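Long-range contacts in putative adhesin (PDB 4QDG), which is a putative adhesin of the FimB/Mfa2 family of fimbrillins, probably a lipoprotein that attaches pili to the bacterial outer membrane: residues Y21-Y27 / E271-S277; D36-L40 / T52-T56; C86-F91 / R120-L126; V193-P197 / L221-R225. All coordinates share one frame; numbering follows the deposited sequence. Where two conformers were deposited one is given.

Interaction 1: residues Y21-Y27 / E271-S277; sequences YDYNMEY and EFLDRES. With MG (magnesium ion), chain D.
The carbonyl oxygen of Asn-24 is gripped from opposite faces of its plane: Arg-275 NH1 reaches Asn-24 O at 2.8 Å, and Tyr-27 N at 3.2 Å closes the type I beta turn 24-27. An arginine of the last turn of helix 269-275 thus binds the turn's first carbonyl, its guanidinium sandwiched between two tyrosines. Tyr-27 stacks on one face, planes 19° apart, with CE2 3.3 Å from Arg-275 CZ; the Tyr-23 ring covers the opposite face less squarely, at 46°. Extended from CG to NE, the arginine chain crosses Tyr-23, Arg-275 CG lying 4.1 Å from the Tyr-23 ring centroid in a CH-pi contact. One helical turn back, Glu-271 supplies the counter-charge and fixes the group's rotation, its OE2 taking Arg-275 NE through the anti lone pair at 2.6 Å. Leu-273 O and Glu-276 O, on either side of Arg-275 in sequence, bind magnesium with Asn-151 OD1 and water 7. Selenomethionine Met-25 lies across the arginine root, SE 3.7 Å from Arg-275 CB.

Interaction 2: residues D36-L40 / T52-T56; sequences DCLTL and TRIVT. With MG (magnesium ion), chain C.
Leu-38 and Val-55 exchange two backbone hydrogen bonds, as do Leu-40 and Arg-53 of the antiparallel beta hairpin 38-55. Leu-38 N lies 2.7 Å from Val-55 O, and Leu-40 N meets Arg-53 O at 2.8 Å, almost straight (171°). On the tight face, Leu-38 and Val-55 come together through their CB atoms at 4.3 Å beside Leu-40, while Phe-19, Leu-17 and Met-67 close over them; Arg-53 shares this face but leads outward to Asp-51. The other face is looser. There Thr-39, buried, and Ile-54, which faces solvent, lie side by side, with Thr-39 OG1 4.1 Å from Ile-54 CG1. Toward Asp-36 the backbone pairing ends, although Thr-56 CG2 still touches Cys-37 CB at 3.9 Å. Here Cys-37 SG, turned between its backbone N and carbonyl carbon (chi1 59°), binds magnesium at 2.6 Å, and Asp-36 grips the same ion through both carboxylate oxygens. Sulfur is an unusual ligand for so hard an ion, which implies a site that might also suit softer metals.

Interaction 3: residues C86-F91 / R120-L126; sequences CNKSSF and RKNLHGL. With MG (magnesium ion), chain C.
Cys-86 SG and His-124 NE2 come within 3.3 Å of each other because both bind one magnesium ion, the sulfur at 2.1 Å from the metal and the imidazole nitrogen at 2.2 Å. Asp-36 and Cys-37 complete the protein ligands. With CG anti to the backbone N (chi1 -175°), the histidine ring swings over the 86-91 loop, whose Lys-88 covers one of its faces: Lys-88 CB sits 3.8 Å from the ring centroid, nearly over the centre. The lysine is poorly ordered. Ser-89 CA approaches the ring obliquely near CD2.

The loop that offers these groups opens with a type I beta turn from Cys-86 to Ser-89, which brings the Cys-86 sulfur to the metal and Lys-88 over the histidine; Lys-88 NZ makes a weak hydrogen bond to the ligand Asp-36. Ser-90 OG fixes the histidine backbone, accepting from His-124 N at 2.8 Å in an almost straight bond (169°). The same hydroxyl donates to water 8, which donates to both Arg-120 O and Asn-122 O. Water 9 joins Ser-90 N to His-124 O. Farther from the metal the contact becomes apolar. Leu-126 CD2 sits over the centre of the Phe-91 ring in a CH-pi contact, 3.6 Å from its centroid, and Leu-123 CD1 meets the ring obliquely at CZ. Val-108 and Leu-110 of strand 107-110 also pack on Phe-91.

Interaction 4: residues V193-P197 / L221-R225; sequences VTYTP and LSTSR
Tyr-195 makes the one direct hydrogen bond between the segments, its OH accepting from Ser-224 N at 3.1 Å with an N-H...O angle of 155°. Asn-178 OD1 engages the same hydroxyl, and Asn-178 O takes Ser-224 OG, so one loop residue ties both partners together. A second polar link is indirect: water 10 donates to Thr-196 O at 2.7 Å and accepts from Ser-222 N.

Contacts with the aromatic ring form another group. Tyr-195, with CG beside its backbone N and anti to the carbonyl carbon (chi1 -63°), lays its ring over Thr-223, whose CG2 is 3.8 Å from the ring centroid in a CH-pi contact. Ser-222 O comes within 3.2 Å of Tyr-195 CD1, obliquely to the ring.

The ring bridges two layers of strands. Strand 193-195 edges an antiparallel sheet, whereas strand 213-223 pairs with 140-159 and 199-207, an arrangement consistent with the face-to-face layers of a transthyretin-like sandwich. Just after Pro-197 the chain continues into strand 199-207.

Apolar contacts lie beside it. Leu-221 and Pro-197 run alongside and point the same way, CG to CG 4.1 Å, while Leu-221 CD2 lies 4.4 Å from Tyr-195 CB.

Of the four contacts, only interaction 4 is mainly core, with no exposed residue among those that touch; the others mix buried and accessible groups. Interactions 2 and 3 share one magnesium ion, the lead-in to the hairpin giving an aspartate and a cysteine, the two loops a cysteine and a histidine. Interaction 1 uses a different ion, held by backbone carbonyls at a helix end. Charge and aromatic stacking dominate there, regular backbone pairing in interaction 2, metal ligation, a serine bond and waters in interaction 3, and aromatic packing in interaction 4. Direct links join neighbours: Asp-274 of interaction 1 forms a salt bridge with Arg-225 of interaction 4, and Leu-123 N of interaction 3 probably hydrogen-bonds Ser-222 OG.

Interaction 1: residues Y21-Y27 / E271-S277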
loop_
_atom_site.group_PDB
_atom_site.type_symbol
_atom_site.label_atom_id
_atom_site.label_comp_id
_atom_site.label_asym_id
_atom_site.label_seq_id
_atom_site.Cartn_x
_atom_site.Cartn_y
_atom_site.Cartn_z
ATOM N N TYR A 21 -8.954 5.171 -9.516
ATOM C CA TYR A 21 -8.370 4.144 -8.648
ATOM C C TYR A 21 -9.412 3.019 -8.536
ATOM O O TYR A 21 -10.248 3.019 -7.634
ATOM C CB TYR A 21 -7.887 4.693 -7.282
ATOM C CG TYR A 21 -7.662 3.628 -6.218
ATOM C CD1 TYR A 21 -6.781 2.564 -6.432
ATOM C CD2 TYR A 21 -8.384 3.646 -5.022
ATOM C CE1 TYR A 21 -6.613 1.554 -5.472
ATOM C CE2 TYR A 21 -8.210 2.654 -4.054
ATOM C CZ TYR A 21 -7.315 1.617 -4.279
ATOM O OH TYR A 21 -7.150 0.656 -3.305
ATOM N N ASP A 22 -9.403 2.113 -9.517
ATOM C CA ASP A 22 -10.291 0.949 -9.554
ATOM C C ASP A 22 -9.471 -0.363 -9.321
ATOM O O ASP A 22 -10.058 -1.432 -9.289
ATOM C CB ASP A 22 -11.137 0.906 -10.864
ATOM C CG ASP A 22 -10.450 0.499 -12.157
ATOM O OD1 ASP A 22 -9.293 0.020 -12.098
ATOM O OD2 ASP A 22 -11.090 0.599 -13.225
ATOM N N TYR A 23 -8.119 -0.259 -9.121
ATOM C CA TYR A 23 -7.217 -1.399 -8.886
ATOM C C TYR A 23 -7.299 -1.898 -7.428
ATOM O O TYR A 23 -6.345 -1.836 -6.647
ATOM C CB TYR A 23 -5.771 -1.042 -9.241
ATOM C CG TYR A 23 -4.972 -2.223 -9.742
ATOM C CD1 TYR A 23 -5.411 -2.980 -10.829
ATOM C CD2 TYR A 23 -3.751 -2.563 -9.161
ATOM C CE1 TYR A 23 -4.655 -4.043 -11.323
ATOM C CE2 TYR A 23 -2.991 -3.628 -9.649
ATOM C CZ TYR A 23 -3.438 -4.347 -10.745
ATOM O OH TYR A 23 -2.701 -5.385 -11.249
ATOM N N ASN A 24 -8.479 -2.370 -7.083
ATOM C CA ASN A 24 -8.828 -2.869 -5.773
ATOM C C ASN A 24 -9.695 -4.130 -5.966
ATOM O O ASN A 24 -9.994 -4.501 -7.102
ATOM C CB ASN A 24 -9.528 -1.761 -4.958
ATOM C CG ASN A 24 -10.660 -1.068 -5.678
ATOM O OD1 ASN A 24 -11.586 -1.702 -6.162
ATOM N ND2 ASN A 24 -10.617 0.249 -5.752
HETATM N N MSE A 25 -10.042 -4.814 -4.869
HETATM C CA MSE A 25 -10.785 -6.081 -4.893
HETATM C C MSE A 25 -12.255 -5.880 -5.291
HETATM O O MSE A 25 -12.927 -6.854 -5.663
HETATM C CB MSE A 25 -10.671 -6.813 -3.534
HETATM C CG MSE A 25 -9.246 -7.233 -3.200
HETATM SE SE MSE A 25 -8.420 -8.483 -4.521
HETATM C CE MSE A 25 -9.228 -10.139 -3.922
ATOM N N GLU A 26 -12.739 -4.620 -5.263
ATOM C CA GLU A 26 -14.109 -4.258 -5.642
ATOM C C GLU A 26 -14.200 -3.987 -7.123
ATOM O O GLU A 26 -15.307 -3.917 -7.652
ATOM C CB GLU A 26 -14.593 -3.024 -4.864
ATOM C CG GLU A 26 -14.739 -3.252 -3.359
ATOM C CD GLU A 26 -13.460 -3.517 -2.580
ATOM O OE1 GLU A 26 -12.535 -2.673 -2.643
ATOM O OE2 GLU A 26 -13.383 -4.581 -1.921
ATOM N N TYR A 27 -13.042 -3.823 -7.796
ATOM C CA TYR A 27 -12.938 -3.503 -9.225
ATOM C C TYR A 27 -13.790 -2.234 -9.540
ATOM O O TYR A 27 -14.447 -2.134 -10.583
ATOM C CB TYR A 27 -13.371 -4.713 -10.091
ATOM C CG TYR A 27 -12.375 -5.851 -10.118
ATOM C CD1 TYR A 27 -12.290 -6.756 -9.059
ATOM C CD2 TYR A 27 -11.553 -6.059 -11.223
ATOM C CE1 TYR A 27 -11.398 -7.826 -9.093
ATOM C CE2 TYR A 27 -10.654 -7.124 -11.264
ATOM C CZ TYR A 27 -10.569 -7.995 -10.190
ATOM O OH TYR A 27 -9.687 -9.048 -10.232
ATOM N N GLU A 271 -0.835 -8.740 -8.733
ATOM C CA GLU A 271 -2.146 -8.060 -8.835
ATOM C C GLU A 271 -2.932 -8.197 -7.540
ATOM O O GLU A 271 -3.539 -7.227 -7.089
ATOM C CB GLU A 271 -2.964 -8.610 -10.010
ATOM C CG GLU A 271 -4.355 -7.995 -10.122
ATOM C CD GLU A 271 -5.140 -8.325 -11.378
ATOM O OE1 GLU A 271 -4.666 -9.154 -12.182
ATOM O OE2 GLU A 271 -6.237 -7.754 -11.558
ATOM N N PHE A 272 -2.946 -9.406 -6.969
ATOM C CA PHE A 272 -3.584 -9.731 -5.688
ATOM C C PHE A 272 -2.915 -8.909 -4.569
ATOM O O PHE A 272 -3.616 -8.279 -3.757
ATOM C CB PHE A 272 -3.462 -11.260 -5.421
ATOM C CG PHE A 272 -3.915 -11.715 -4.058
ATOM C CD1 PHE A 272 -5.268 -11.790 -3.746
ATOM C CD2 PHE A 272 -2.984 -12.038 -3.070
ATOM C CE1 PHE A 272 -5.690 -12.192 -2.470
ATOM C CE2 PHE A 272 -3.404 -12.441 -1.803
ATOM C CZ PHE A 272 -4.755 -12.528 -1.519
ATOM N N LEU A 273 -1.566 -8.886 -4.548
ATOM C CA LEU A 273 -0.835 -8.124 -3.523
ATOM C C LEU A 273 -1.037 -6.616 -3.669
ATOM O O LEU A 273 -0.950 -5.903 -2.661
ATOM C CB LEU A 273 0.651 -8.442 -3.526
ATOM C CG LEU A 273 1.039 -9.888 -3.210
ATOM C CD1 LEU A 273 2.493 -10.134 -3.599
ATOM C CD2 LEU A 273 0.780 -10.225 -1.717
ATOM N N ASP A 274 -1.319 -6.130 -4.919
ATOM C CA ASP A 274 -1.584 -4.705 -5.141
ATOM C C ASP A 274 -3.051 -4.365 -4.953
ATOM O O ASP A 274 -3.327 -3.354 -4.324
ATOM C CB ASP A 274 -1.128 -4.224 -6.522
ATOM C CG ASP A 274 0.333 -4.403 -6.831
ATOM O OD1 ASP A 274 1.153 -4.177 -5.929
ATOM O OD2 ASP A 274 0.661 -4.711 -8.012
ATOM N N ARG A 275 -3.988 -5.187 -5.461
ATOM C CA ARG A 275 -5.434 -4.892 -5.338
ATOM C C ARG A 275 -5.928 -4.907 -3.880
ATOM O O ARG A 275 -6.796 -4.132 -3.531
ATOM C CB ARG A 275 -6.294 -5.868 -6.151
ATOM C CG ARG A 275 -6.298 -5.599 -7.631
ATOM C CD ARG A 275 -7.371 -6.447 -8.289
ATOM N NE ARG A 275 -7.373 -6.262 -9.735
ATOM C CZ ARG A 275 -8.062 -5.319 -10.382
ATOM N NH1 ARG A 275 -8.855 -4.484 -9.714
ATOM N NH2 ARG A 275 -7.982 -5.222 -11.703
ATOM N N GLU A 276 -5.407 -5.812 -3.071
ATOM C CA GLU A 276 -5.801 -5.891 -1.683
ATOM C C GLU A 276 -4.861 -5.050 -0.832
ATOM O O GLU A 276 -3.648 -5.210 -0.919
ATOM C CB GLU A 276 -5.851 -7.347 -1.176
ATOM C CG GLU A 276 -6.396 -7.454 0.248
ATOM C CD GLU A 276 -7.793 -6.891 0.412
ATOM O OE1 GLU A 276 -8.765 -7.649 0.186
ATOM O OE2 GLU A 276 -7.916 -5.688 0.745
ATOM N N SER A 277 -5.415 -4.138 -0.034
ATOM C CA SER A 277 -4.607 -3.264 0.827
ATOM C C SER A 277 -4.978 -3.401 2.329
ATOM O O SER A 277 -4.302 -2.831 3.187
ATOM C CB SER A 277 -4.760 -1.813 0.378
ATOM O OG SER A 277 -6.105 -1.384 0.543
HETATM MG MG MG D . -1.747 -4.202 -1.464
HETATM O O HOH W 1 -5.773 -1.486 -3.139
HETATM O O HOH W 2 -9.824 -2.835 -12.184
HETATM O O HOH W 3 -3.797 -1.151 -5.870
HETATM O O HOH W 4 -0.124 -5.259 -10.421
HETATM O O HOH W 5 -9.841 -3.799 -2.144
HETATM O O HOH W 6 -8.237 -9.538 -12.373
HETATM O O HOH W 7 -1.840 -2.069 -1.772
#

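Interaction 2: residues D36-L40 / T52-T56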
loop_
_atom_site.group_PDB
_atom_site.type_symbol
_atom_site.label_atom_id
_atom_site.label_comp_id
_atom_site.label_asym_id
_atom_site.label_seq_id
_atom_site.Cartn_x
_atom_site.Cartn_y
_atom_site.Cartn_z
ATOM N N ASP A 36 -6.722 12.360 -1.758
ATOM C CA ASP A 36 -6.925 13.727 -1.257
ATOM C C ASP A 36 -5.886 14.753 -1.791
ATOM O O ASP A 36 -6.047 15.954 -1.581
ATOM C CB ASP A 36 -6.858 13.701 0.295
ATOM C CG ASP A 36 -5.492 13.362 0.908
ATOM O OD1 ASP A 36 -4.697 12.653 0.247
ATOM O OD2 ASP A 36 -5.225 13.799 2.048
ATOM N N CYS A 37 -4.795 14.277 -2.402
ATOM C CA CYS A 37 -3.760 15.144 -2.956
ATOM C C CYS A 37 -3.147 14.463 -4.159
ATOM O O CYS A 37 -2.893 13.263 -4.148
ATOM C CB CYS A 37 -2.712 15.544 -1.918
ATOM S SG CYS A 37 -1.829 14.147 -1.165
ATOM N N LEU A 38 -2.976 15.223 -5.229
ATOM C CA LEU A 38 -2.499 14.679 -6.474
ATOM C C LEU A 38 -1.292 15.447 -6.998
ATOM O O LEU A 38 -1.282 16.670 -6.989
ATOM C CB LEU A 38 -3.681 14.737 -7.461
ATOM C CG LEU A 38 -3.482 14.298 -8.905
ATOM C CD1 LEU A 38 -3.134 12.796 -9.001
ATOM C CD2 LEU A 38 -4.715 14.614 -9.681
ATOM N N THR A 39 -0.274 14.705 -7.437
ATOM C CA THR A 39 0.927 15.244 -8.041
ATOM C C THR A 39 0.952 14.694 -9.443
ATOM O O THR A 39 1.046 13.482 -9.620
ATOM C CB THR A 39 2.195 14.884 -7.223
ATOM O OG1 THR A 39 2.092 15.402 -5.901
ATOM C CG2 THR A 39 3.481 15.414 -7.870
ATOM N N LEU A 40 0.874 15.565 -10.436
ATOM C CA LEU A 40 0.895 15.142 -11.843
ATOM C C LEU A 40 2.172 15.701 -12.514
ATOM O O LEU A 40 2.409 16.910 -12.508
ATOM C CB LEU A 40 -0.404 15.601 -12.557
ATOM C CG LEU A 40 -0.662 15.165 -14.015
ATOM C CD1 LEU A 40 0.141 16.008 -15.013
ATOM C CD2 LEU A 40 -0.521 13.651 -14.231
ATOM N N THR A 52 4.974 20.196 -13.624
ATOM C CA THR A 52 4.331 19.579 -12.467
ATOM C C THR A 52 3.053 20.350 -12.128
ATOM O O THR A 52 3.035 21.583 -12.148
ATOM C CB THR A 52 5.280 19.516 -11.251
ATOM O OG1 THR A 52 6.505 18.886 -11.629
ATOM C CG2 THR A 52 4.677 18.778 -10.073
ATOM N N ARG A 53 1.999 19.601 -11.827
ATOM C CA ARG A 53 0.704 20.125 -11.393
ATOM C C ARG A 53 0.354 19.477 -10.066
ATOM O O ARG A 53 0.399 18.248 -9.954
ATOM C CB ARG A 53 -0.398 19.856 -12.438
ATOM C CG ARG A 53 -0.319 20.706 -13.699
ATOM C CD ARG A 53 -1.047 22.044 -13.594
ATOM N NE ARG A 53 -0.934 22.816 -14.835
ATOM C CZ ARG A 53 0.127 23.539 -15.175
ATOM N NH1 ARG A 53 1.175 23.616 -14.366
ATOM N NH2 ARG A 53 0.145 24.199 -16.324
ATOM N N ILE A 54 0.050 20.280 -9.057
ATOM C CA ILE A 54 -0.295 19.753 -7.748
ATOM C C ILE A 54 -1.739 20.135 -7.430
ATOM O O ILE A 54 -2.100 21.294 -7.582
ATOM C CB ILE A 54 0.737 20.227 -6.690
ATOM C CG1 ILE A 54 2.017 19.360 -6.813
ATOM C CG2 ILE A 54 0.170 20.146 -5.255
ATOM C CD1 ILE A 54 3.283 20.099 -6.615
ATOM N N VAL A 55 -2.571 19.149 -7.030
ATOM C CA VAL A 55 -3.980 19.395 -6.682
ATOM C C VAL A 55 -4.249 18.872 -5.254
ATOM O O VAL A 55 -4.085 17.681 -5.010
ATOM C CB VAL A 55 -4.983 18.794 -7.702
ATOM C CG1 VAL A 55 -6.406 19.223 -7.377
ATOM C CG2 VAL A 55 -4.624 19.184 -9.126
ATOM N N THR A 56 -4.690 19.758 -4.336
ATOM C CA THR A 56 -4.960 19.414 -2.934
ATOM C C THR A 56 -6.391 19.763 -2.480
ATOM O O THR A 56 -6.797 19.341 -1.392
ATOM C CB THR A 56 -3.949 20.109 -2.003
ATOM O OG1 THR A 56 -3.857 21.496 -2.333
ATOM C CG2 THR A 56 -2.568 19.445 -2.021
HETATM MG MG MG C . -2.842 13.486 1.125
#

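Interaction 3: residues C86-F91 / R120-L126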
loop_
_atom_site.group_PDB
_atom_site.type_symbol
_atom_site.label_atom_id
_atom_site.label_comp_id
_atom_site.label_asym_id
_atom_site.label_seq_id
_atom_site.Cartn_x
_atom_site.Cartn_y
_atom_site.Cartn_z
ATOM N N CYS A 86 -0.024 16.543 0.049
ATOM C CA CYS A 86 -0.523 17.140 1.299
ATOM C C CYS A 86 0.455 16.946 2.479
ATOM O O CYS A 86 1.425 16.194 2.369
ATOM C CB CYS A 86 -1.933 16.656 1.643
ATOM S SG CYS A 86 -2.019 14.987 2.336
ATOM N N ASN A 87 0.211 17.686 3.581
ATOM C CA ASN A 87 1.025 17.673 4.803
ATOM C C ASN A 87 0.950 16.321 5.556
ATOM O O ASN A 87 1.850 16.026 6.348
ATOM C CB ASN A 87 0.619 18.836 5.738
ATOM C CG ASN A 87 -0.860 18.922 6.072
ATOM O OD1 ASN A 87 -1.718 19.136 5.206
ATOM N ND2 ASN A 87 -1.187 18.819 7.348
ATOM N N LYS A 88 -0.100 15.504 5.300
ATOM C CA LYS A 88 -0.297 14.183 5.924
ATOM C C LYS A 88 0.688 13.111 5.382
ATOM O O LYS A 88 0.910 12.101 6.052
ATOM C CB LYS A 88 -1.738 13.675 5.714
ATOM C CG LYS A 88 -2.865 14.588 6.145
ATOM C CD LYS A 88 -4.181 14.029 5.608
ATOM C CE LYS A 88 -5.317 15.019 5.713
ATOM N NZ LYS A 88 -6.562 14.499 5.086
ATOM N N SER A 89 1.261 13.344 4.177
ATOM C CA SER A 89 2.155 12.454 3.433
ATOM C C SER A 89 3.195 11.691 4.277
ATOM O O SER A 89 3.801 12.239 5.197
ATOM C CB SER A 89 2.886 13.220 2.341
ATOM O OG SER A 89 3.493 12.292 1.463
ATOM N N SER A 90 3.397 10.426 3.929
ATOM C CA SER A 90 4.380 9.563 4.573
ATOM C C SER A 90 5.623 9.351 3.657
ATOM O O SER A 90 6.661 8.882 4.124
ATOM C CB SER A 90 3.740 8.227 4.926
ATOM O OG SER A 90 2.642 8.427 5.801
ATOM N N PHE A 91 5.513 9.705 2.359
ATOM C CA PHE A 91 6.589 9.488 1.397
ATOM C C PHE A 91 7.131 10.800 0.807
ATOM O O PHE A 91 6.498 11.850 0.923
ATOM C CB PHE A 91 6.108 8.544 0.276
ATOM C CG PHE A 91 5.778 7.129 0.719
ATOM C CD1 PHE A 91 4.580 6.847 1.374
ATOM C CD2 PHE A 91 6.647 6.081 0.451
ATOM C CE1 PHE A 91 4.283 5.558 1.797
ATOM C CE2 PHE A 91 6.339 4.780 0.855
ATOM C CZ PHE A 91 5.155 4.526 1.519
ATOM N N ARG A 120 3.067 8.842 13.505
ATOM C CA ARG A 120 3.266 8.777 12.046
ATOM C C ARG A 120 3.370 7.318 11.512
ATOM O O ARG A 120 3.473 7.142 10.300
ATOM C CB ARG A 120 4.529 9.565 11.635
ATOM C CG ARG A 120 4.494 11.049 12.027
ATOM C CD ARG A 120 5.498 11.857 11.243
ATOM N NE ARG A 120 5.157 11.850 9.824
ATOM C CZ ARG A 120 5.985 12.176 8.842
ATOM N NH1 ARG A 120 7.230 12.551 9.110
ATOM N NH2 ARG A 120 5.576 12.126 7.581
ATOM N N LYS A 121 3.315 6.293 12.391
ATOM C CA LYS A 121 3.457 4.890 11.975
ATOM C C LYS A 121 2.355 4.440 11.015
ATOM O O LYS A 121 2.642 3.680 10.082
ATOM C CB LYS A 121 3.558 3.929 13.165
ATOM C CG LYS A 121 4.891 4.009 13.903
ATOM C CD LYS A 121 5.014 2.884 14.911
ATOM C CE LYS A 121 6.137 3.101 15.865
ATOM N NZ LYS A 121 5.961 2.267 17.085
ATOM N N ASN A 122 1.116 4.921 11.214
ATOM C CA ASN A 122 0.007 4.580 10.323
ATOM C C ASN A 122 0.189 5.427 9.051
ATOM O O ASN A 122 -0.059 6.637 9.072
ATOM C CB ASN A 122 -1.349 4.814 11.015
ATOM C CG ASN A 122 -2.526 4.334 10.223
ATOM O OD1 ASN A 122 -2.390 3.669 9.198
ATOM N ND2 ASN A 122 -3.713 4.608 10.713
ATOM N N LEU A 123 0.703 4.801 7.981
ATOM C CA LEU A 123 1.107 5.485 6.758
ATOM C C LEU A 123 -0.063 6.011 5.961
ATOM O O LEU A 123 -1.094 5.342 5.811
ATOM C CB LEU A 123 1.995 4.592 5.845
ATOM C CG LEU A 123 3.181 3.839 6.492
ATOM C CD1 LEU A 123 3.875 2.947 5.475
ATOM C CD2 LEU A 123 4.188 4.791 7.155
ATOM N N HIS A 124 0.126 7.228 5.433
ATOM C CA HIS A 124 -0.821 7.905 4.542
ATOM C C HIS A 124 -0.747 7.181 3.187
ATOM O O HIS A 124 0.350 6.906 2.701
ATOM C CB HIS A 124 -0.442 9.400 4.438
ATOM C CG HIS A 124 -1.384 10.269 3.642
ATOM N ND1 HIS A 124 -2.692 10.508 4.060
ATOM C CD2 HIS A 124 -1.141 11.025 2.539
ATOM C CE1 HIS A 124 -3.210 11.336 3.162
ATOM N NE2 HIS A 124 -2.315 11.677 2.235
ATOM N N GLY A 125 -1.899 6.844 2.619
ATOM C CA GLY A 125 -2.002 6.153 1.335
ATOM C C GLY A 125 -1.100 6.718 0.256
ATOM O O GLY A 125 -0.978 7.939 0.121
ATOM N N LEU A 126 -0.395 5.830 -0.458
ATOM C CA LEU A 126 0.468 6.215 -1.571
ATOM C C LEU A 126 -0.101 5.576 -2.818
ATOM O O LEU A 126 -0.353 4.373 -2.836
ATOM C CB LEU A 126 1.952 5.837 -1.342
ATOM C CG LEU A 126 2.915 6.247 -2.468
ATOM C CD1 LEU A 126 3.072 7.774 -2.524
ATOM C CD2 LEU A 126 4.261 5.558 -2.312
HETATM MG MG MG C . -2.842 13.486 1.125
HETATM O O HOH W 8 2.346 8.581 8.484
HETATM O O HOH W 9 1.883 9.165 1.891
#

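Interaction 4: residues V193-P197 / L221-R225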
loop_
_atom_site.group_PDB
_atom_site.type_symbol
_atom_site.label_atom_id
_atom_site.label_comp_id
_atom_site.label_asym_id
_atom_site.label_seq_id
_atom_site.Cartn_x
_atom_site.Cartn_y
_atom_site.Cartn_z
ATOM N N VAL A 193 14.140 -2.742 6.682
ATOM C CA VAL A 193 13.453 -1.851 7.627
ATOM C C VAL A 193 12.599 -2.739 8.521
ATOM O O VAL A 193 12.203 -3.827 8.101
ATOM C CB VAL A 193 12.612 -0.703 6.981
ATOM C CG1 VAL A 193 13.490 0.227 6.157
ATOM C CG2 VAL A 193 11.432 -1.237 6.166
ATOM N N THR A 194 12.315 -2.274 9.735
ATOM C CA THR A 194 11.441 -2.964 10.665
ATOM C C THR A 194 10.190 -2.094 10.885
ATOM O O THR A 194 10.298 -0.939 11.292
ATOM C CB THR A 194 12.188 -3.280 11.975
ATOM O OG1 THR A 194 13.292 -4.122 11.673
ATOM C CG2 THR A 194 11.301 -3.964 13.009
ATOM N N TYR A 195 9.016 -2.651 10.597
ATOM C CA TYR A 195 7.743 -2.013 10.886
ATOM C C TYR A 195 7.262 -2.545 12.232
ATOM O O TYR A 195 7.354 -3.757 12.479
ATOM C CB TYR A 195 6.682 -2.318 9.798
ATOM C CG TYR A 195 6.981 -1.802 8.403
ATOM C CD1 TYR A 195 6.650 -0.498 8.034
ATOM C CD2 TYR A 195 7.495 -2.646 7.427
ATOM C CE1 TYR A 195 6.898 -0.030 6.746
ATOM C CE2 TYR A 195 7.694 -2.208 6.124
ATOM C CZ TYR A 195 7.394 -0.902 5.783
ATOM O OH TYR A 195 7.592 -0.517 4.482
ATOM N N THR A 196 6.721 -1.656 13.080
ATOM C CA THR A 196 6.131 -2.044 14.364
ATOM C C THR A 196 4.667 -1.550 14.366
ATOM O O THR A 196 4.307 -0.725 13.523
ATOM C CB THR A 196 6.970 -1.572 15.560
ATOM O OG1 THR A 196 7.061 -0.153 15.552
ATOM C CG2 THR A 196 8.380 -2.235 15.607
ATOM N N PRO A 197 3.786 -2.062 15.246
ATOM C CA PRO A 197 2.368 -1.645 15.180
ATOM C C PRO A 197 2.085 -0.180 15.522
ATOM O O PRO A 197 2.703 0.407 16.419
ATOM C CB PRO A 197 1.702 -2.550 16.211
ATOM C CG PRO A 197 2.630 -3.742 16.331
ATOM C CD PRO A 197 3.977 -3.119 16.264
ATOM N N LEU A 221 -0.331 -3.165 11.628
ATOM C CA LEU A 221 0.938 -2.713 11.059
ATOM C C LEU A 221 0.673 -2.128 9.671
ATOM O O LEU A 221 -0.110 -2.676 8.904
ATOM C CB LEU A 221 1.948 -3.881 10.986
ATOM C CG LEU A 221 2.392 -4.494 12.289
ATOM C CD1 LEU A 221 1.793 -5.879 12.440
ATOM C CD2 LEU A 221 3.900 -4.541 12.342
ATOM N N SER A 222 1.291 -1.002 9.372
ATOM C CA SER A 222 1.108 -0.241 8.144
ATOM C C SER A 222 2.432 -0.274 7.359
ATOM O O SER A 222 3.466 0.091 7.896
ATOM C CB SER A 222 0.676 1.187 8.504
ATOM O OG SER A 222 0.573 2.018 7.369
ATOM N N THR A 223 2.415 -0.802 6.132
ATOM C CA THR A 223 3.662 -0.993 5.379
ATOM C C THR A 223 3.587 -0.409 3.979
ATOM O O THR A 223 2.515 -0.034 3.492
ATOM C CB THR A 223 4.001 -2.517 5.257
ATOM O OG1 THR A 223 3.152 -3.131 4.282
ATOM C CG2 THR A 223 3.914 -3.299 6.607
ATOM N N SER A 224 4.730 -0.412 3.304
ATOM C CA SER A 224 4.828 0.009 1.916
ATOM C C SER A 224 4.433 -1.219 1.024
ATOM O O SER A 224 3.796 -2.162 1.513
ATOM C CB SER A 224 6.233 0.546 1.637
ATOM O OG SER A 224 6.410 0.993 0.310
ATOM N N ARG A 225 4.791 -1.201 -0.265
ATOM C CA ARG A 225 4.364 -2.209 -1.240
ATOM C C ARG A 225 4.847 -3.649 -0.945
ATOM O O ARG A 225 6.024 -3.905 -0.648
ATOM C CB ARG A 225 4.775 -1.789 -2.658
ATOM C CG ARG A 225 4.007 -2.493 -3.743
ATOM C CD ARG A 225 4.459 -2.104 -5.121
ATOM N NE ARG A 225 3.719 -2.837 -6.157
ATOM C CZ ARG A 225 4.008 -2.787 -7.453
ATOM N NH1 ARG A 225 5.041 -2.070 -7.884
ATOM N NH2 ARG A 225 3.287 -3.476 -8.326
HETATM O O HOH W 10 2.913 0.328 11.431
#